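Local structure of odorant-binding protein 47 (Anopheles gambiae, 3PM2) at residues V56-M61 with P132-I137; F23-S28 with N62-Y67. The protein binds small hydrophobic odorants and is thought to capture and carry them through the aqueous fluid around the olfactory dendrites of the mosquito. All coordinates share one frame; numbering follows the deposited sequence.

Interaction 1 (V56-M61 with P132-I137); sequences VAECVM and PISGTI
A57 meets G135 and S134 where helix 55-63 crosses helix 133-147 at nearly a right angle (92°), the axes of the two segments passing 7.6 Å apart. Small groups at the crossing let the backbones come this near: a methyl on A57, no side chain on G135, a hydroxymethyl on S134. A57 CB points toward the other helix and sits 3.3 Å from G135 CA, tighter than ordinary carbon contact, with G135 N just as near.

S134 turns its own side chain toward helix 55-63. Its CB lies 3.5 Å from E58 N, and M61 lies along the hydroxyl, with M61 CG 3.5 Å from S134 OG. From there the methionine bends at chi2 (-67°), which carries its methyl on past S134 O to the next turn. M61 CE ends 4.1 Å from I137 CG2, and the two side chains cross at about a right angle.

The polar part of the contact runs along another edge. S134 OG donates to a water 2.7 Å away, and this water donates in turn to E58 OE1, also at 2.7 Å. E58 gets there on an extended chain whose CG is anti to the backbone N (chi1 -178°). E58 OE1 also hydrogen-bonds H131 N, just ahead of P132, so one carboxylate oxygen serves both the bridge and the chain leading into helix 133-147. Nearby, T136 N and T136 OG1 both donate to P132 O.

The chemistry is therefore divided: the close fit of the A57 methyl on the G135 backbone goes with the short helix spacing, while the water and E58 link the polar groups beside it. The bonds from H131 N and the water would be expected to favour a negatively charged E58.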
loop_
_atom_site.group_PDB
_atom_site.type_symbol
_atom_site.label_atom_id
_atom_site.label_comp_id
_atom_site.label_asym_id
_atom_site.label_seq_id
_atom_site.Cartn_x
_atom_site.Cartn_y
_atom_site.Cartn_z
ATOM N N VAL A 56 -2.370 -3.044 -8.829
ATOM C CA VAL A 56 -1.699 -4.028 -7.988
ATOM C C VAL A 56 -2.551 -4.169 -6.708
ATOM O O VAL A 56 -2.862 -5.285 -6.289
ATOM C CB VAL A 56 -0.229 -3.617 -7.630
ATOM C CG1 VAL A 56 0.368 -4.561 -6.581
ATOM C CG2 VAL A 56 0.662 -3.547 -8.872
ATOM N N ALA A 57 -2.919 -3.030 -6.097
ATOM C CA ALA A 57 -3.712 -3.011 -4.854
ATOM C C ALA A 57 -5.113 -3.533 -5.031
ATOM O O ALA A 57 -5.605 -4.263 -4.165
ATOM C CB ALA A 57 -3.749 -1.600 -4.271
ATOM N N GLU A 58 -5.786 -3.169 -6.139
ATOM C CA GLU A 58 -7.136 -3.692 -6.364
ATOM C C GLU A 58 -7.099 -5.228 -6.488
ATOM O O GLU A 58 -7.972 -5.908 -5.948
ATOM C CB GLU A 58 -7.790 -3.034 -7.571
ATOM C CG GLU A 58 -9.219 -3.510 -7.799
ATOM C CD GLU A 58 -10.010 -2.630 -8.742
ATOM O OE1 GLU A 58 -10.139 -1.421 -8.452
ATOM O OE2 GLU A 58 -10.517 -3.148 -9.762
ATOM N N CYS A 59 -6.063 -5.761 -7.155
ATOM C CA CYS A 59 -5.837 -7.200 -7.324
ATOM C C CYS A 59 -5.712 -7.878 -5.936
ATOM O O CYS A 59 -6.356 -8.911 -5.693
ATOM C CB CYS A 59 -4.597 -7.438 -8.189
ATOM S SG CYS A 59 -4.133 -9.181 -8.377
ATOM N N VAL A 60 -4.897 -7.272 -5.020
ATOM C CA VAL A 60 -4.674 -7.753 -3.666
ATOM C C VAL A 60 -6.007 -7.749 -2.916
ATOM O O VAL A 60 -6.340 -8.724 -2.248
ATOM C CB VAL A 60 -3.605 -6.911 -2.918
ATOM C CG1 VAL A 60 -3.607 -7.229 -1.425
ATOM C CG2 VAL A 60 -2.204 -7.127 -3.501
ATOM N N MET A 61 -6.757 -6.670 -3.032
ATOM C CA MET A 61 -8.053 -6.538 -2.336
ATOM C C MET A 61 -9.068 -7.538 -2.857
ATOM O O MET A 61 -9.763 -8.164 -2.061
ATOM C CB MET A 61 -8.560 -5.100 -2.385
ATOM C CG MET A 61 -7.666 -4.116 -1.625
ATOM S SD MET A 61 -7.683 -4.398 0.148
ATOM C CE MET A 61 -6.958 -2.857 0.742
ATOM N N PRO A 132 -9.333 3.932 -7.251
ATOM C CA PRO A 132 -8.180 4.240 -6.383
ATOM C C PRO A 132 -8.312 3.813 -4.919
ATOM O O PRO A 132 -7.302 3.839 -4.213
ATOM C CB PRO A 132 -8.056 5.764 -6.479
ATOM C CG PRO A 132 -8.843 6.166 -7.692
ATOM C CD PRO A 132 -9.974 5.162 -7.754
ATOM N N ILE A 133 -9.514 3.457 -4.442
ATOM C CA ILE A 133 -9.653 3.127 -3.004
ATOM C C ILE A 133 -8.678 2.040 -2.523
ATOM O O ILE A 133 -8.074 2.196 -1.449
ATOM C CB ILE A 133 -11.115 2.837 -2.547
ATOM C CG1 ILE A 133 -11.280 2.904 -1.007
ATOM C CG2 ILE A 133 -11.646 1.515 -3.090
ATOM C CD1 ILE A 133 -10.858 4.263 -0.306
ATOM N N SER A 134 -8.536 0.947 -3.285
ATOM C CA SER A 134 -7.662 -0.147 -2.817
ATOM C C SER A 134 -6.218 0.318 -2.557
ATOM O O SER A 134 -5.657 0.008 -1.507
ATOM C CB SER A 134 -7.689 -1.316 -3.790
ATOM O OG SER A 134 -8.984 -1.883 -3.902
ATOM N N GLY A 135 -5.647 1.047 -3.514
ATOM C CA GLY A 135 -4.289 1.566 -3.402
ATOM C C GLY A 135 -4.170 2.614 -2.305
ATOM O O GLY A 135 -3.167 2.651 -1.592
ATOM N N THR A 136 -5.188 3.473 -2.160
ATOM C CA THR A 136 -5.171 4.516 -1.108
ATOM C C THR A 136 -4.984 3.843 0.256
ATOM O O THR A 136 -4.097 4.234 1.013
ATOM C CB THR A 136 -6.460 5.334 -1.156
ATOM O OG1 THR A 136 -6.576 5.898 -2.471
ATOM C CG2 THR A 136 -6.487 6.433 -0.112
ATOM N N ILE A 137 -5.784 2.804 0.537
ATOM C CA ILE A 137 -5.722 2.088 1.816
ATOM C C ILE A 137 -4.441 1.309 1.972
ATOM O O ILE A 137 -3.736 1.450 2.998
ATOM C CB ILE A 137 -6.994 1.201 2.048
ATOM C CG1 ILE A 137 -8.309 2.056 2.062
ATOM C CG2 ILE A 137 -6.881 0.360 3.347
ATOM C CD1 ILE A 137 -8.435 3.076 3.248
HETATM O O HOH W 1 -9.844 -0.447 -5.990
#

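Interaction 2 (F23-S28 with N62-Y67); sequences FLVEPS and NSTSLY
V25 packs against T64 and S63, at the point where helix 55-63 gives way to loop. Its CB heads for the 62-67 segment but remains 4.6 Å from T64 CG2; the branch beyond it makes the contact. CG1 stands roughly anti to the backbone N (chi1 155°), which leaves CG2, beside that N, as the methyl facing the helix end. V25 CG2 presses to 3.3 Å from T64 CG2, closer than methyl groups usually come, the two side chains meeting at a slant. V25 CG2 also lies 3.7 Å from S63 OG and rests on V60.

T64 presents its methyl while its hydroxyl, at chi1 47°, hydrogen-bonds the carbonyls of V60 and M61. S63 OG likewise bonds V60 O, so both hydroxyls are tied to the last turn. T64 CG2 also rests 3.8 Å from L24 O. Deeper in, L24 and L66 reach toward each other tip to tip, L24 CD1 lying 3.8 Å from L66 CD1.

A Schellman motif ends the helix here. S65, with positive phi, is its C-prime residue; S65 N bonds N62 O at 3.2 Å and L66 N bonds back to M61 O. Past this turn L66 follows as a second apolar contact for the 23-28 segment.

E26 is at the N-cap position of helix 27-44; thus the residues leading into that helix meet the end of helix 55-63. Helix 74-85 lines the same site, with L77 and Y81 touching L24, L80 touching T64 and A76 touching L66; L138 of helix 133-147 also meets L24, and strand 67-68 begins directly after L66.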
loop_
_atom_site.group_PDB
_atom_site.type_symbol
_atom_site.label_atom_id
_atom_site.label_comp_id
_atom_site.label_asym_id
_atom_site.label_seq_id
_atom_site.Cartn_x
_atom_site.Cartn_y
_atom_site.Cartn_z
ATOM N N PHE A 23 0.522 -7.979 7.932
ATOM C CA PHE A 23 0.130 -8.020 6.519
ATOM C C PHE A 23 -1.337 -8.393 6.393
ATOM O O PHE A 23 -1.923 -8.961 7.320
ATOM C CB PHE A 23 1.020 -9.004 5.739
ATOM C CG PHE A 23 1.006 -10.427 6.253
ATOM C CD1 PHE A 23 0.014 -11.324 5.854
ATOM C CD2 PHE A 23 2.018 -10.894 7.085
ATOM C CE1 PHE A 23 0.007 -12.636 6.320
ATOM C CE2 PHE A 23 2.013 -12.211 7.551
ATOM C CZ PHE A 23 1.007 -13.074 7.174
ATOM N N LEU A 24 -1.904 -8.131 5.225
ATOM C CA LEU A 24 -3.296 -8.425 4.892
ATOM C C LEU A 24 -3.355 -9.610 3.892
ATOM O O LEU A 24 -4.393 -10.265 3.762
ATOM C CB LEU A 24 -3.859 -7.096 4.319
ATOM C CG LEU A 24 -4.783 -7.001 3.136
ATOM C CD1 LEU A 24 -5.508 -5.693 3.166
ATOM C CD2 LEU A 24 -4.016 -6.984 1.891
ATOM N N VAL A 25 -2.240 -9.873 3.188
ATOM C CA VAL A 25 -2.126 -10.916 2.167
ATOM C C VAL A 25 -0.776 -11.600 2.288
ATOM O O VAL A 25 0.206 -10.939 2.586
ATOM C CB VAL A 25 -2.340 -10.272 0.755
ATOM C CG1 VAL A 25 -1.682 -11.061 -0.355
ATOM C CG2 VAL A 25 -3.810 -10.130 0.443
ATOM N N GLU A 26 -0.724 -12.925 2.039
ATOM C CA GLU A 26 0.509 -13.699 2.070
ATOM C C GLU A 26 1.417 -13.245 0.900
ATOM O O GLU A 26 0.875 -12.904 -0.161
ATOM C CB GLU A 26 0.167 -15.194 1.945
ATOM C CG GLU A 26 1.178 -16.142 2.572
ATOM C CD GLU A 26 1.456 -16.032 4.062
ATOM O OE1 GLU A 26 0.487 -16.045 4.857
ATOM O OE2 GLU A 26 2.652 -16.002 4.437
ATOM N N PRO A 27 2.770 -13.208 1.067
ATOM C CA PRO A 27 3.651 -12.755 -0.034
ATOM C C PRO A 27 3.403 -13.352 -1.417
ATOM O O PRO A 27 3.544 -12.638 -2.405
ATOM C CB PRO A 27 5.052 -13.119 0.462
ATOM C CG PRO A 27 4.948 -13.062 1.919
ATOM C CD PRO A 27 3.564 -13.520 2.274
ATOM N N SER A 28 3.041 -14.641 -1.488
ATOM C CA SER A 28 2.779 -15.326 -2.757
ATOM C C SER A 28 1.636 -14.650 -3.527
ATOM O O SER A 28 1.788 -14.346 -4.714
ATOM C CB SER A 28 2.498 -16.812 -2.519
ATOM O OG SER A 28 1.881 -17.440 -3.627
ATOM N N ASN A 62 -9.061 -7.780 -4.178
ATOM C CA ASN A 62 -9.927 -8.798 -4.794
ATOM C C ASN A 62 -9.504 -10.206 -4.352
ATOM O O ASN A 62 -10.378 -11.063 -4.148
ATOM C CB ASN A 62 -9.949 -8.675 -6.332
ATOM C CG ASN A 62 -10.879 -7.588 -6.860
ATOM O OD1 ASN A 62 -11.924 -7.273 -6.273
ATOM N ND2 ASN A 62 -10.569 -7.050 -8.030
ATOM N N SER A 63 -8.181 -10.445 -4.145
ATOM C CA SER A 63 -7.728 -11.781 -3.725
ATOM C C SER A 63 -8.262 -12.154 -2.337
ATOM O O SER A 63 -8.370 -13.330 -2.030
ATOM C CB SER A 63 -6.203 -11.904 -3.776
ATOM O OG SER A 63 -5.579 -11.362 -2.623
ATOM N N THR A 64 -8.600 -11.144 -1.515
ATOM C CA THR A 64 -9.105 -11.317 -0.143
ATOM C C THR A 64 -10.578 -10.933 0.013
ATOM O O THR A 64 -11.041 -10.804 1.147
ATOM C CB THR A 64 -8.235 -10.500 0.817
ATOM O OG1 THR A 64 -8.062 -9.186 0.271
ATOM C CG2 THR A 64 -6.892 -11.140 1.062
ATOM N N SER A 65 -11.311 -10.740 -1.116
ATOM C CA SER A 65 -12.739 -10.333 -1.176
ATOM C C SER A 65 -13.039 -9.062 -0.345
ATOM O O SER A 65 -14.119 -8.926 0.251
ATOM C CB SER A 65 -13.662 -11.490 -0.781
ATOM O OG SER A 65 -13.505 -12.593 -1.659
ATOM N N LEU A 66 -12.086 -8.117 -0.328
ATOM C CA LEU A 66 -12.266 -6.896 0.467
ATOM C C LEU A 66 -12.775 -5.750 -0.344
ATOM O O LEU A 66 -13.228 -4.770 0.239
ATOM C CB LEU A 66 -10.956 -6.479 1.148
ATOM C CG LEU A 66 -10.344 -7.471 2.141
ATOM C CD1 LEU A 66 -9.091 -6.894 2.725
ATOM C CD2 LEU A 66 -11.298 -7.763 3.290
ATOM N N TYR A 67 -12.683 -5.843 -1.671
ATOM C CA TYR A 67 -13.093 -4.755 -2.555
ATOM C C TYR A 67 -14.452 -5.005 -3.207
ATOM O O TYR A 67 -14.681 -6.087 -3.707
ATOM C CB TYR A 67 -12.015 -4.480 -3.627
ATOM C CG TYR A 67 -12.467 -3.472 -4.660
ATOM C CD1 TYR A 67 -12.603 -2.124 -4.334
ATOM C CD2 TYR A 67 -12.884 -3.882 -5.928
ATOM C CE1 TYR A 67 -13.100 -1.203 -5.262
ATOM C CE2 TYR A 67 -13.353 -2.964 -6.873
ATOM C CZ TYR A 67 -13.466 -1.628 -6.532
ATOM O OH TYR A 67 -13.971 -0.726 -7.430
#

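In the fold
Both interactions use helix 55-63: interaction 1 its 56-61 turns, interaction 2 its C-terminal end, with centres about 10 Å apart. Along the chain the segments alternate, 23-28, 56-61, 62-67, then 132-137, so the two contacts cross along the sequence. They also touch directly, through V60 CG1 packed against L24 and V25 and through S134 OG near the ring of Y67. Interaction 1 is buried, about 7 Å from the centre of the chain, whereas interaction 2, about 12 Å out, is only partly buried. Helix 55-63 thus joins helix 133-147 to the lead-in of helix 27-44 within this mainly helical odorant-binding fold, where the disulfide C33-C59 ties helices 27-44 and 55-63 covalently.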